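Local coordinates for protein inactive glucansucrase (Lactobacillus reuteri, PDB 5JBD) that is a calcium-binding member of glycoside hydrolase family 70, built round a TIM-type barrel, although the protein form in this model is an inactive one, at residues N783-A788 with G852-L857; G758-T763 with Y789-G794; R373-T378 with G500-K505; D522-G527 with M556-A561. One frame throughout, in Å; residues are numbered along the deposited sequence.

Contact 1 (N783-A788 with G852-L857); sequences NQIYFA and GLAVKL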
loop_
_atom_site.group_PDB
_atom_site.type_symbol
_atom_site.label_atom_id
_atom_site.label_comp_id
_atom_site.label_asym_id
_atom_site.label_seq_id
_atom_site.Cartn_x
_atom_site.Cartn_y
_atom_site.Cartn_z
ATOM N N ASN A 783 26.270 1.136 10.527
ATOM C CA ASN A 783 27.139 -0.008 10.235
ATOM C C ASN A 783 27.073 -1.090 11.323
ATOM O O ASN A 783 28.100 -1.633 11.739
ATOM C CB ASN A 783 28.590 0.468 9.996
ATOM C CG ASN A 783 28.689 1.497 8.874
ATOM O OD1 ASN A 783 29.047 2.660 9.104
ATOM N ND2 ASN A 783 28.362 1.080 7.664
ATOM N N GLN A 784 25.854 -1.383 11.781
ATOM C CA GLN A 784 25.610 -2.373 12.826
ATOM C C GLN A 784 24.992 -3.613 12.228
ATOM O O GLN A 784 24.074 -3.517 11.412
ATOM C CB GLN A 784 24.646 -1.831 13.887
ATOM C CG GLN A 784 25.181 -0.688 14.730
ATOM C CD GLN A 784 26.460 -1.031 15.455
ATOM O OE1 GLN A 784 26.560 -2.061 16.119
ATOM N NE2 GLN A 784 27.454 -0.158 15.334
ATOM N N ILE A 785 25.464 -4.778 12.660
ATOM C CA ILE A 785 24.857 -6.034 12.240
ATOM C C ILE A 785 23.498 -6.187 12.931
ATOM O O ILE A 785 23.402 -6.060 14.146
ATOM C CB ILE A 785 25.801 -7.243 12.470
ATOM C CG1 ILE A 785 27.042 -7.071 11.582
ATOM C CG2 ILE A 785 25.067 -8.542 12.158
ATOM C CD1 ILE A 785 28.011 -8.218 11.549
ATOM N N TYR A 786 22.482 -6.502 12.128
ATOM C CA TYR A 786 21.076 -6.539 12.521
ATOM C C TYR A 786 20.451 -7.770 11.872
ATOM O O TYR A 786 20.710 -8.051 10.690
ATOM C CB TYR A 786 20.412 -5.260 11.968
ATOM C CG TYR A 786 18.933 -5.013 12.271
ATOM C CD1 TYR A 786 18.476 -4.853 13.579
ATOM C CD2 TYR A 786 17.997 -4.863 11.234
ATOM C CE1 TYR A 786 17.130 -4.587 13.847
ATOM C CE2 TYR A 786 16.648 -4.593 11.493
ATOM C CZ TYR A 786 16.214 -4.448 12.795
ATOM O OH TYR A 786 14.877 -4.187 13.068
ATOM N N PHE A 787 19.638 -8.508 12.626
ATOM C CA PHE A 787 19.082 -9.771 12.143
ATOM C C PHE A 787 17.685 -9.596 11.542
ATOM O O PHE A 787 16.694 -10.143 12.028
ATOM C CB PHE A 787 19.090 -10.822 13.264
ATOM C CG PHE A 787 20.456 -11.110 13.833
ATOM C CD1 PHE A 787 21.551 -11.354 12.999
ATOM C CD2 PHE A 787 20.647 -11.191 15.205
ATOM C CE1 PHE A 787 22.804 -11.639 13.525
ATOM C CE2 PHE A 787 21.895 -11.489 15.738
ATOM C CZ PHE A 787 22.977 -11.712 14.895
ATOM N N ALA A 788 17.622 -8.839 10.449
ATOM C CA ALA A 788 16.349 -8.518 9.802
ATOM C C ALA A 788 15.769 -9.750 9.161
ATOM O O ALA A 788 16.516 -10.612 8.677
ATOM C CB ALA A 788 16.551 -7.442 8.741
ATOM N N GLY A 852 20.728 -4.723 19.396
ATOM C CA GLY A 852 21.789 -5.387 20.167
ATOM C C GLY A 852 21.669 -6.892 20.311
ATOM O O GLY A 852 22.280 -7.461 21.217
ATOM N N LEU A 853 20.893 -7.546 19.441
ATOM C CA LEU A 853 20.763 -9.008 19.469
ATOM C C LEU A 853 22.081 -9.703 19.142
ATOM O O LEU A 853 22.388 -10.746 19.729
ATOM C CB LEU A 853 19.675 -9.512 18.503
ATOM C CG LEU A 853 18.211 -9.204 18.832
ATOM C CD1 LEU A 853 17.281 -9.775 17.768
ATOM C CD2 LEU A 853 17.822 -9.753 20.188
ATOM N N ALA A 854 22.841 -9.127 18.206
ATOM C CA ALA A 854 24.110 -9.709 17.752
ATOM C C ALA A 854 25.140 -9.773 18.874
ATOM O O ALA A 854 25.464 -8.748 19.476
ATOM C CB ALA A 854 24.657 -8.919 16.571
ATOM N N VAL A 855 25.657 -10.980 19.143
ATOM C CA VAL A 855 26.562 -11.197 20.264
ATOM C C VAL A 855 27.950 -10.656 19.942
ATOM O O VAL A 855 28.552 -11.016 18.931
ATOM C CB VAL A 855 26.656 -12.694 20.646
ATOM C CG1 VAL A 855 27.694 -12.926 21.745
ATOM C CG2 VAL A 855 25.295 -13.219 21.092
ATOM N N LYS A 856 28.427 -9.776 20.815
ATOM C CA LYS A 856 29.799 -9.311 20.804
ATOM C C LYS A 856 30.476 -9.841 22.052
ATOM O O LYS A 856 29.849 -9.936 23.112
ATOM C CB LYS A 856 29.845 -7.782 20.792
ATOM C CG LYS A 856 29.269 -7.176 19.529
ATOM C CD LYS A 856 29.334 -5.655 19.517
ATOM C CE LYS A 856 28.909 -5.127 18.154
ATOM N NZ LYS A 856 28.788 -3.645 18.067
ATOM N N LEU A 857 31.751 -10.194 21.924
ATOM C CA LEU A 857 32.562 -10.604 23.071
ATOM C C LEU A 857 32.892 -9.358 23.902
ATOM O O LEU A 857 32.633 -8.233 23.469
ATOM C CB LEU A 857 33.849 -11.329 22.622
ATOM C CG LEU A 857 33.841 -12.762 22.066
ATOM C CD1 LEU A 857 33.993 -13.748 23.199
ATOM C CD2 LEU A 857 32.639 -13.135 21.198
HETATM O O HOH W 1 21.856 -6.933 16.386
#
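The start of strand 784-791 and the irregular segment 852-857 pass each other with their end-to-end directions 130° apart, the nearest alpha carbons being those of Ile-785 and Ala-854, 6.7 Å from each other, and no direct backbone hydrogen bond joins them. A water fills that gap instead: it donates to Ile-785 O at 2.9 Å and accepts from Ala-854 N at 3.0 Å. Beside it the ring of Phe-787 reaches across, its CG anti to the carbonyl carbon (chi1 -59°). The ring approaches the 852-857 loop obliquely, with CE2 3.5 Å from Ala-854 CA and CD2 3.8 Å from Leu-853 CB. The ring tip, CZ, lies 3.7 Å from the methyl CB of Ala-854. Lys-856, extended beyond CG, crosses Gln-784 at about a right angle, and its NZ makes a weak, 3.4 Å hydrogen bond to Gln-784 OE1. The amide's other end, NE2, is bonded to Ala-782 O, which helps fix its rotation. On the far side of strand 784-791, Tyr-786 and its neighbours pair with strand 758-767. Strand and loop are thus held mainly by buried apolar packing of Phe-787; water satisfies the one facing backbone pair, and the long Lys-856 bond probably adds little.

Contact 2 (G758-T763 with Y789-G794); sequences GQEAVT and YTTGGG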
loop_
_atom_site.group_PDB
_atom_site.type_symbol
_atom_site.label_atom_id
_atom_site.label_comp_id
_atom_site.label_asym_id
_atom_site.label_seq_id
_atom_site.Cartn_x
_atom_site.Cartn_y
_atom_site.Cartn_z
ATOM N N GLY A 758 12.530 -15.822 6.941
ATOM C CA GLY A 758 13.968 -16.067 7.079
ATOM C C GLY A 758 14.765 -14.842 7.505
ATOM O O GLY A 758 14.710 -13.803 6.841
ATOM N N GLN A 759 15.509 -14.974 8.604
ATOM C CA GLN A 759 16.410 -13.926 9.075
ATOM C C GLN A 759 17.769 -14.005 8.392
ATOM O O GLN A 759 18.232 -15.090 7.992
ATOM C CB GLN A 759 16.624 -13.988 10.583
ATOM C CG GLN A 759 15.475 -13.418 11.384
ATOM C CD GLN A 759 15.666 -13.580 12.880
ATOM O OE1 GLN A 759 15.519 -14.680 13.417
ATOM N NE2 GLN A 759 16.009 -12.491 13.560
ATOM N N GLU A 760 18.395 -12.836 8.279
ATOM C CA GLU A 760 19.685 -12.683 7.637
ATOM C C GLU A 760 20.479 -11.633 8.405
ATOM O O GLU A 760 19.915 -10.636 8.849
ATOM C CB GLU A 760 19.481 -12.249 6.182
ATOM C CG GLU A 760 20.732 -12.296 5.308
ATOM C CD GLU A 760 20.492 -11.849 3.873
ATOM O OE1 GLU A 760 19.340 -11.495 3.502
ATOM O OE2 GLU A 760 21.481 -11.840 3.108
ATOM N N ALA A 761 21.780 -11.860 8.575
ATOM C CA ALA A 761 22.644 -10.842 9.163
ATOM C C ALA A 761 22.936 -9.807 8.085
ATOM O O ALA A 761 23.567 -10.112 7.068
ATOM C CB ALA A 761 23.932 -11.436 9.715
ATOM N N VAL A 762 22.452 -8.596 8.307
ATOM C CA VAL A 762 22.719 -7.462 7.407
ATOM C C VAL A 762 23.405 -6.356 8.194
ATOM O O VAL A 762 23.220 -6.263 9.406
ATOM C CB VAL A 762 21.425 -6.918 6.762
ATOM C CG1 VAL A 762 20.938 -7.871 5.688
ATOM C CG2 VAL A 762 20.325 -6.680 7.789
ATOM N N THR A 763 24.203 -5.540 7.515
ATOM C CA THR A 763 24.823 -4.384 8.133
ATOM C C THR A 763 23.942 -3.166 7.832
ATOM O O THR A 763 23.632 -2.896 6.657
ATOM C CB THR A 763 26.252 -4.197 7.626
ATOM O OG1 THR A 763 27.005 -5.393 7.882
ATOM C CG2 THR A 763 26.924 -3.028 8.334
ATOM N N TYR A 789 14.444 -9.837 9.163
ATOM C CA TYR A 789 13.725 -10.791 8.319
ATOM C C TYR A 789 13.776 -10.262 6.887
ATOM O O TYR A 789 13.240 -9.192 6.612
ATOM C CB TYR A 789 12.285 -10.966 8.803
ATOM C CG TYR A 789 12.214 -11.729 10.106
ATOM C CD1 TYR A 789 12.363 -11.081 11.329
ATOM C CD2 TYR A 789 12.062 -13.108 10.115
ATOM C CE1 TYR A 789 12.324 -11.788 12.526
ATOM C CE2 TYR A 789 12.011 -13.830 11.309
ATOM C CZ TYR A 789 12.149 -13.163 12.508
ATOM O OH TYR A 789 12.114 -13.862 13.685
ATOM N N THR A 790 14.475 -10.982 6.012
ATOM C CA THR A 790 14.703 -10.568 4.622
ATOM C C THR A 790 14.472 -11.643 3.553
ATOM O O THR A 790 14.437 -11.323 2.358
ATOM C CB THR A 790 16.171 -10.174 4.422
ATOM O OG1 THR A 790 16.976 -11.334 4.614
ATOM C CG2 THR A 790 16.608 -9.090 5.387
ATOM N N THR A 791 14.361 -12.908 3.960
ATOM C CA THR A 791 14.549 -14.007 3.049
ATOM C C THR A 791 13.279 -14.855 2.939
ATOM O O THR A 791 12.671 -15.233 3.949
ATOM C CB THR A 791 15.789 -14.823 3.470
ATOM O OG1 THR A 791 16.935 -13.963 3.438
ATOM C CG2 THR A 791 16.020 -16.012 2.543
ATOM N N GLY A 792 12.887 -15.137 1.698
ATOM C CA GLY A 792 11.663 -15.874 1.417
ATOM C C GLY A 792 11.110 -15.544 0.049
ATOM O O GLY A 792 11.860 -15.186 -0.860
ATOM N N GLY A 793 9.799 -15.664 -0.091
ATOM C CA GLY A 793 9.125 -15.531 -1.382
ATOM C C GLY A 793 8.143 -16.648 -1.680
ATOM O O GLY A 793 7.344 -16.527 -2.620
ATOM N N GLY A 794 8.221 -17.745 -0.908
ATOM C CA GLY A 794 7.288 -18.858 -1.016
ATOM C C GLY A 794 7.625 -19.751 -2.187
ATOM O O GLY A 794 8.568 -19.485 -2.940
#
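Gly-758 O is held by two amides at once, Thr-790 N at 2.9 Å and Thr-791 N at 3.0 Å, which reach it from different directions. Two consecutive residues facing one glycine make a classic beta bulge, and Gly-758 N returns a bond to Thr-791 O. The tight, buried side is a polar chain: Thr-791 OG1 donates to Thr-790 OG1, which donates to Glu-760 OE1 at 2.6 Å on the oxygen's anti lone pair. Glu-760 gets there by running extended, with CG anti to the backbone N (chi1 -169°), and the same OE1 also accepts from Ala-838 N. The more solvent-facing side is a stack, itself close. Gln-759 CG sits 3.4 Å from the Tyr-789 ring centroid, over the face in a CH-pi contact, and the amide plane lies 8° from the ring plane. Gln-759 NE2 is hydrogen-bonded to Phe-787 O, which probably helps keep the amide flat against the ring. Looseness begins past Thr-791, where Gly-792 to Gly-794 make no contact with 758-763 and lead toward helix 794-800. Strand 784-791 is outermost in its six-stranded antiparallel sheet; strand 758-767 lies between it and strand 193-197, whose Phe-196 packs on Val-762 and Thr-790.

Contact 3 (R373-T378 with G500-K505); sequences RQNDTT and GQTMTK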
loop_
_atom_site.group_PDB
_atom_site.type_symbol
_atom_site.label_atom_id
_atom_site.label_comp_id
_atom_site.label_asym_id
_atom_site.label_seq_id
_atom_site.Cartn_x
_atom_site.Cartn_y
_atom_site.Cartn_z
ATOM N N ARG A 373 -10.406 23.798 -16.311
ATOM C CA ARG A 373 -11.646 23.464 -17.011
ATOM C C ARG A 373 -12.578 24.684 -17.183
ATOM O O ARG A 373 -13.784 24.532 -17.329
ATOM C CB ARG A 373 -12.358 22.303 -16.309
ATOM C CG ARG A 373 -11.575 21.001 -16.364
ATOM C CD ARG A 373 -12.323 19.824 -15.723
ATOM N NE ARG A 373 -11.596 18.564 -15.948
ATOM C CZ ARG A 373 -10.623 18.082 -15.167
ATOM N NH1 ARG A 373 -10.238 18.723 -14.060
ATOM N NH2 ARG A 373 -10.016 16.950 -15.499
ATOM N N GLN A 374 -12.011 25.886 -17.175
ATOM C CA GLN A 374 -12.785 27.100 -17.446
ATOM C C GLN A 374 -13.484 26.985 -18.796
ATOM O O GLN A 374 -14.676 27.213 -18.897
ATOM C CB GLN A 374 -11.901 28.349 -17.419
ATOM C CG GLN A 374 -12.689 29.656 -17.482
ATOM C CD GLN A 374 -13.192 30.085 -16.135
ATOM O OE1 GLN A 374 -12.399 30.281 -15.213
ATOM N NE2 GLN A 374 -14.514 30.271 -16.011
ATOM N N ASN A 375 -12.721 26.638 -19.827
ATOM C CA ASN A 375 -13.264 26.492 -21.166
ATOM C C ASN A 375 -12.349 25.539 -21.942
ATOM O O ASN A 375 -11.479 25.948 -22.722
ATOM C CB ASN A 375 -13.402 27.863 -21.838
ATOM C CG ASN A 375 -14.352 27.849 -23.024
ATOM O OD1 ASN A 375 -15.378 27.164 -23.026
ATOM N ND2 ASN A 375 -14.023 28.644 -24.032
ATOM N N ASP A 376 -12.561 24.252 -21.681
ATOM C CA ASP A 376 -11.706 23.172 -22.189
ATOM C C ASP A 376 -12.346 22.661 -23.470
ATOM O O ASP A 376 -13.311 21.890 -23.408
ATOM C CB ASP A 376 -11.597 22.080 -21.120
ATOM C CG ASP A 376 -10.716 20.905 -21.527
ATOM O OD1 ASP A 376 -10.262 20.809 -22.706
ATOM O OD2 ASP A 376 -10.500 20.026 -20.632
ATOM N N THR A 377 -11.806 23.110 -24.613
ATOM C CA THR A 377 -12.429 22.880 -25.925
ATOM C C THR A 377 -11.478 22.299 -26.976
ATOM O O THR A 377 -11.734 22.421 -28.175
ATOM C CB THR A 377 -13.045 24.191 -26.480
ATOM O OG1 THR A 377 -12.003 25.141 -26.734
ATOM C CG2 THR A 377 -14.052 24.770 -25.508
ATOM N N THR A 378 -10.390 21.680 -26.519
ATOM C CA THR A 378 -9.401 21.041 -27.365
ATOM C C THR A 378 -9.216 19.603 -26.885
ATOM O O THR A 378 -9.711 19.229 -25.820
ATOM C CB THR A 378 -8.046 21.768 -27.279
ATOM O OG1 THR A 378 -7.653 21.873 -25.904
ATOM C CG2 THR A 378 -8.128 23.172 -27.908
ATOM N N GLY A 500 -16.954 19.548 -25.468
ATOM C CA GLY A 500 -16.265 20.585 -24.721
ATOM C C GLY A 500 -16.849 20.786 -23.341
ATOM O O GLY A 500 -17.957 20.342 -23.051
ATOM N N GLN A 501 -16.073 21.426 -22.471
ATOM C CA GLN A 501 -16.512 21.721 -21.116
ATOM C C GLN A 501 -16.256 23.182 -20.796
ATOM O O GLN A 501 -15.177 23.707 -21.093
ATOM C CB GLN A 501 -15.762 20.875 -20.081
ATOM C CG GLN A 501 -16.210 21.146 -18.643
ATOM C CD GLN A 501 -15.578 20.204 -17.638
ATOM O OE1 GLN A 501 -14.619 19.508 -17.955
ATOM N NE2 GLN A 501 -16.116 20.171 -16.424
ATOM N N THR A 502 -17.236 23.800 -20.143
ATOM C CA THR A 502 -17.112 25.149 -19.599
ATOM C C THR A 502 -17.615 25.144 -18.163
ATOM O O THR A 502 -18.706 24.654 -17.884
ATOM C CB THR A 502 -17.929 26.166 -20.439
ATOM O OG1 THR A 502 -17.507 26.107 -21.809
ATOM C CG2 THR A 502 -17.759 27.606 -19.915
ATOM N N MET A 503 -16.801 25.657 -17.253
ATOM C CA MET A 503 -17.180 25.815 -15.856
ATOM C C MET A 503 -17.214 27.301 -15.548
ATOM O O MET A 503 -16.211 28.000 -15.733
ATOM C CB MET A 503 -16.179 25.151 -14.930
ATOM C CG MET A 503 -16.096 23.642 -15.055
ATOM S SD MET A 503 -15.007 22.894 -13.813
ATOM C CE MET A 503 -16.010 23.015 -12.350
ATOM N N THR A 504 -18.340 27.758 -15.022
ATOM C CA THR A 504 -18.627 29.183 -14.865
ATOM C C THR A 504 -19.265 29.459 -13.500
ATOM O O THR A 504 -20.228 28.793 -13.143
ATOM C CB THR A 504 -19.603 29.597 -15.973
ATOM O OG1 THR A 504 -19.013 29.343 -17.251
ATOM C CG2 THR A 504 -19.956 31.068 -15.896
ATOM N N LYS A 505 -18.722 30.412 -12.741
ATOM C CA LYS A 505 -19.339 30.822 -11.476
ATOM C C LYS A 505 -20.596 31.643 -11.750
ATOM O O LYS A 505 -20.554 32.602 -12.533
ATOM C CB LYS A 505 -18.387 31.642 -10.615
ATOM C CG LYS A 505 -17.279 30.819 -9.980
ATOM C CD LYS A 505 -16.346 31.707 -9.175
ATOM C CE LYS A 505 -17.000 32.207 -7.903
ATOM N NZ LYS A 505 -16.044 32.918 -7.013
#
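Thr-502 OG1 donates a 2.7 Å hydrogen bond to Asn-375 OD1, while Tyr-516 OH is a further partner of the same hydroxyl. The two side chains lie side by side and point the same way; Asn-375 is put there by CG lying anti to the backbone N (chi1 -161°), and the hydroxyl meets OD1 17° off the carbonyl plane. This is the non-hydrogen-bonded pair of a short antiparallel bridge. The next pair, Asp-376 with Gln-501, is hydrogen-bonded: Asp-376 N reaches Gln-501 O at 2.7 Å, and Gln-501 N reaches Asp-376 O at 3.0 Å. Before Asn-375 the regular pairing ends. Met-503 N bonds to Gln-374 O at 3.1 Å from well above the carbonyl plane and only weakly to Arg-373 O. On the face that carries Asp-376 and Gln-501, Gln-501 OE1 lies 3.2 Å from CD of Arg-373, which comes from the preceding loop; it sits at the guanidinium edge and near its plane. The polar ends are anchored by a shared loop: Arg-373 NE bonds to Lys-457 O, and Gln-501 OE1 accepts from Lys-457 N. Met-503 SD lies 3.7 Å from Arg-373 CB, and its side chain continues onto Leu-365 and Ile-366 of helix 364-367. Strand 375-376 is a short antiparallel strand that pairs with strand 501-505, and so joins the antiparallel sheet that continues through strands 510-515 and 537-542.

Contact 4 (D522-G527 with M556-A561); sequences DANSNG and MGRAHA. With ACT (acetate ion), chain D.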
loop_
_atom_site.group_PDB
_atom_site.type_symbol
_atom_site.label_atom_id
_atom_site.label_comp_id
_atom_site.label_asym_id
_atom_site.label_seq_id
_atom_site.Cartn_x
_atom_site.Cartn_y
_atom_site.Cartn_z
ATOM N N ASP A 522 -17.514 23.372 -28.624
ATOM C CA ASP A 522 -17.673 24.478 -27.659
ATOM C C ASP A 522 -19.084 25.087 -27.690
ATOM O O ASP A 522 -19.967 24.567 -28.367
ATOM C CB ASP A 522 -16.567 25.522 -27.881
ATOM C CG ASP A 522 -16.701 26.283 -29.203
ATOM O OD1 ASP A 522 -17.802 26.389 -29.795
ATOM O OD2 ASP A 522 -15.671 26.807 -29.650
ATOM N N ALA A 523 -19.290 26.172 -26.944
ATOM C CA ALA A 523 -20.610 26.800 -26.810
ATOM C C ALA A 523 -21.196 27.370 -28.117
ATOM O O ALA A 523 -22.392 27.623 -28.183
ATOM C CB ALA A 523 -20.572 27.902 -25.744
ATOM N N ASN A 524 -20.348 27.591 -29.117
ATOM C CA ASN A 524 -20.770 28.152 -30.395
ATOM C C ASN A 524 -20.946 27.118 -31.521
ATOM O O ASN A 524 -21.390 27.489 -32.609
ATOM C CB ASN A 524 -19.772 29.236 -30.822
ATOM C CG ASN A 524 -19.634 30.338 -29.783
ATOM O OD1 ASN A 524 -18.531 30.714 -29.387
ATOM N ND2 ASN A 524 -20.745 30.843 -29.336
ATOM N N SER A 525 -20.638 25.844 -31.262
ATOM C CA SER A 525 -20.732 24.783 -32.284
ATOM C C SER A 525 -22.157 24.305 -32.471
ATOM O O SER A 525 -22.914 24.248 -31.517
ATOM C CB SER A 525 -19.901 23.555 -31.887
ATOM O OG SER A 525 -18.597 23.911 -31.490
ATOM N N ASN A 526 -22.496 23.911 -33.697
ATOM C CA ASN A 526 -23.796 23.288 -33.998
ATOM C C ASN A 526 -23.834 21.783 -33.738
ATOM O O ASN A 526 -24.924 21.222 -33.558
ATOM C CB ASN A 526 -24.188 23.529 -35.456
ATOM C CG ASN A 526 -24.503 24.980 -35.739
ATOM O OD1 ASN A 526 -23.892 25.593 -36.611
ATOM N ND2 ASN A 526 -25.448 25.541 -34.990
ATOM N N GLY A 527 -22.665 21.137 -33.750
ATOM C CA GLY A 527 -22.570 19.686 -33.562
ATOM C C GLY A 527 -22.327 18.963 -34.878
ATOM O O GLY A 527 -22.985 19.270 -35.872
ATOM N N MET A 556 -26.241 26.190 -22.199
ATOM C CA MET A 556 -26.121 24.825 -22.728
ATOM C C MET A 556 -25.417 24.764 -24.092
ATOM O O MET A 556 -24.981 23.685 -24.516
ATOM C CB MET A 556 -27.505 24.168 -22.814
ATOM C CG MET A 556 -28.318 24.227 -21.519
ATOM S SD MET A 556 -27.481 23.504 -20.087
ATOM C CE MET A 556 -27.474 21.782 -20.554
ATOM N N GLY A 557 -25.331 25.904 -24.775
ATOM C CA GLY A 557 -24.673 26.014 -26.071
ATOM C C GLY A 557 -25.628 26.158 -27.241
ATOM O O GLY A 557 -26.801 25.788 -27.152
ATOM N N ARG A 558 -25.095 26.654 -28.355
ATOM C CA ARG A 558 -25.860 26.890 -29.584
ATOM C C ARG A 558 -26.433 25.614 -30.198
ATOM O O ARG A 558 -27.415 25.677 -30.919
ATOM C CB ARG A 558 -25.002 27.600 -30.656
ATOM C CG ARG A 558 -24.597 29.022 -30.310
ATOM C CD ARG A 558 -25.779 29.975 -30.419
ATOM N NE ARG A 558 -25.461 31.291 -29.873
ATOM C CZ ARG A 558 -26.357 32.246 -29.631
ATOM N NH1 ARG A 558 -27.654 32.052 -29.894
ATOM N NH2 ARG A 558 -25.949 33.414 -29.126
ATOM N N ALA A 559 -25.823 24.466 -29.909
ATOM C CA ALA A 559 -26.365 23.182 -30.350
ATOM C C ALA A 559 -27.649 22.793 -29.638
ATOM O O ALA A 559 -28.298 21.841 -30.053
ATOM C CB ALA A 559 -25.321 22.079 -30.171
ATOM N N HIS A 560 -28.027 23.519 -28.580
ATOM C CA HIS A 560 -29.119 23.116 -27.715
ATOM C C HIS A 560 -30.182 24.195 -27.467
ATOM O O HIS A 560 -30.703 24.318 -26.357
ATOM C CB HIS A 560 -28.520 22.631 -26.404
ATOM C CG HIS A 560 -27.557 21.500 -26.587
ATOM N ND1 HIS A 560 -27.969 20.233 -26.926
ATOM C CD2 HIS A 560 -26.207 21.458 -26.537
ATOM C CE1 HIS A 560 -26.912 19.450 -27.053
ATOM N NE2 HIS A 560 -25.829 20.170 -26.821
ATOM N N ALA A 561 -30.533 24.927 -28.520
ATOM C CA ALA A 561 -31.614 25.932 -28.463
ATOM C C ALA A 561 -32.960 25.241 -28.583
ATOM O O ALA A 561 -33.081 24.207 -29.243
ATOM C CB ALA A 561 -31.453 26.968 -29.565
HETATM C C ACT D . -19.694 22.971 -36.083
HETATM O O ACT D . -20.133 22.048 -35.359
HETATM O OXT ACT D . -20.027 24.163 -35.900
HETATM C CH3 ACT D . -18.746 22.647 -37.201
HETATM O O HOH W 2 -22.874 24.485 -28.898
HETATM O O HOH W 3 -27.496 20.326 -32.374
#
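Arg-558 N gives a 2.9 Å hydrogen bond to Ala-523 O, at 168° nearly straight through the hydrogen. Close by, Arg-558 CG packs 3.9 Å from Asn-524 CA; the chain bends at chi2 (-73°), and NH1 is hydrogen-bonded to Asn-594 OD1. The methyl CB of Ala-559 lies 3.5 Å from Asn-526 O. Two waters fill out the interface. One donates to Asp-522 O and, at 2.6 Å, to Ser-525 O while accepting from Ala-559 N; the other donates to Asn-526 O and Ala-559 O. What presents Ala-523 O is a type I beta turn from Asp-522 to Ser-525, closed by Ser-525 N to Asp-522 O. An Asx turn reinforces it, Asp-522 OD1 accepting from Asn-524 N at 2.9 Å from above the carboxylate plane. On the other side, His-560 N bonds to Gly-557 O, and the Ala-559 methyl rests over one face of the His-560 ring. Both segments are loops of the beta-rich region, one before strand 537-542 and one before strand 564-571. Farther out, an acetate ion, probably from the crystallisation liquor, accepts from Gly-527 N at 3.1 Å and weakly from Asn-526 N.

How the contacts relate
From the N terminus, contact 3 comes first: a long excursion, about half helix, separates 373-378 from 500-505, which closes the loop. Contact 4 follows in series, closing a shorter, strand-bearing loop; the two touch, Thr-377 CG2 meeting Asp-522 CB at 3.5 Å. Contacts 2 and 1 come later and cross: contact 2 closes a 25-residue connection between neighbouring strands 758-767 and 784-791, while contact 1 opens at 783-788 and closes a 63-residue one. They tie that sheet to the loop after strand 841-845; contacts 3 and 4 belong to the sheet containing strand 501-505 and the loops before strands 537-542 and 564-571. Contacts 1 and 4 have centres about 73 Å apart.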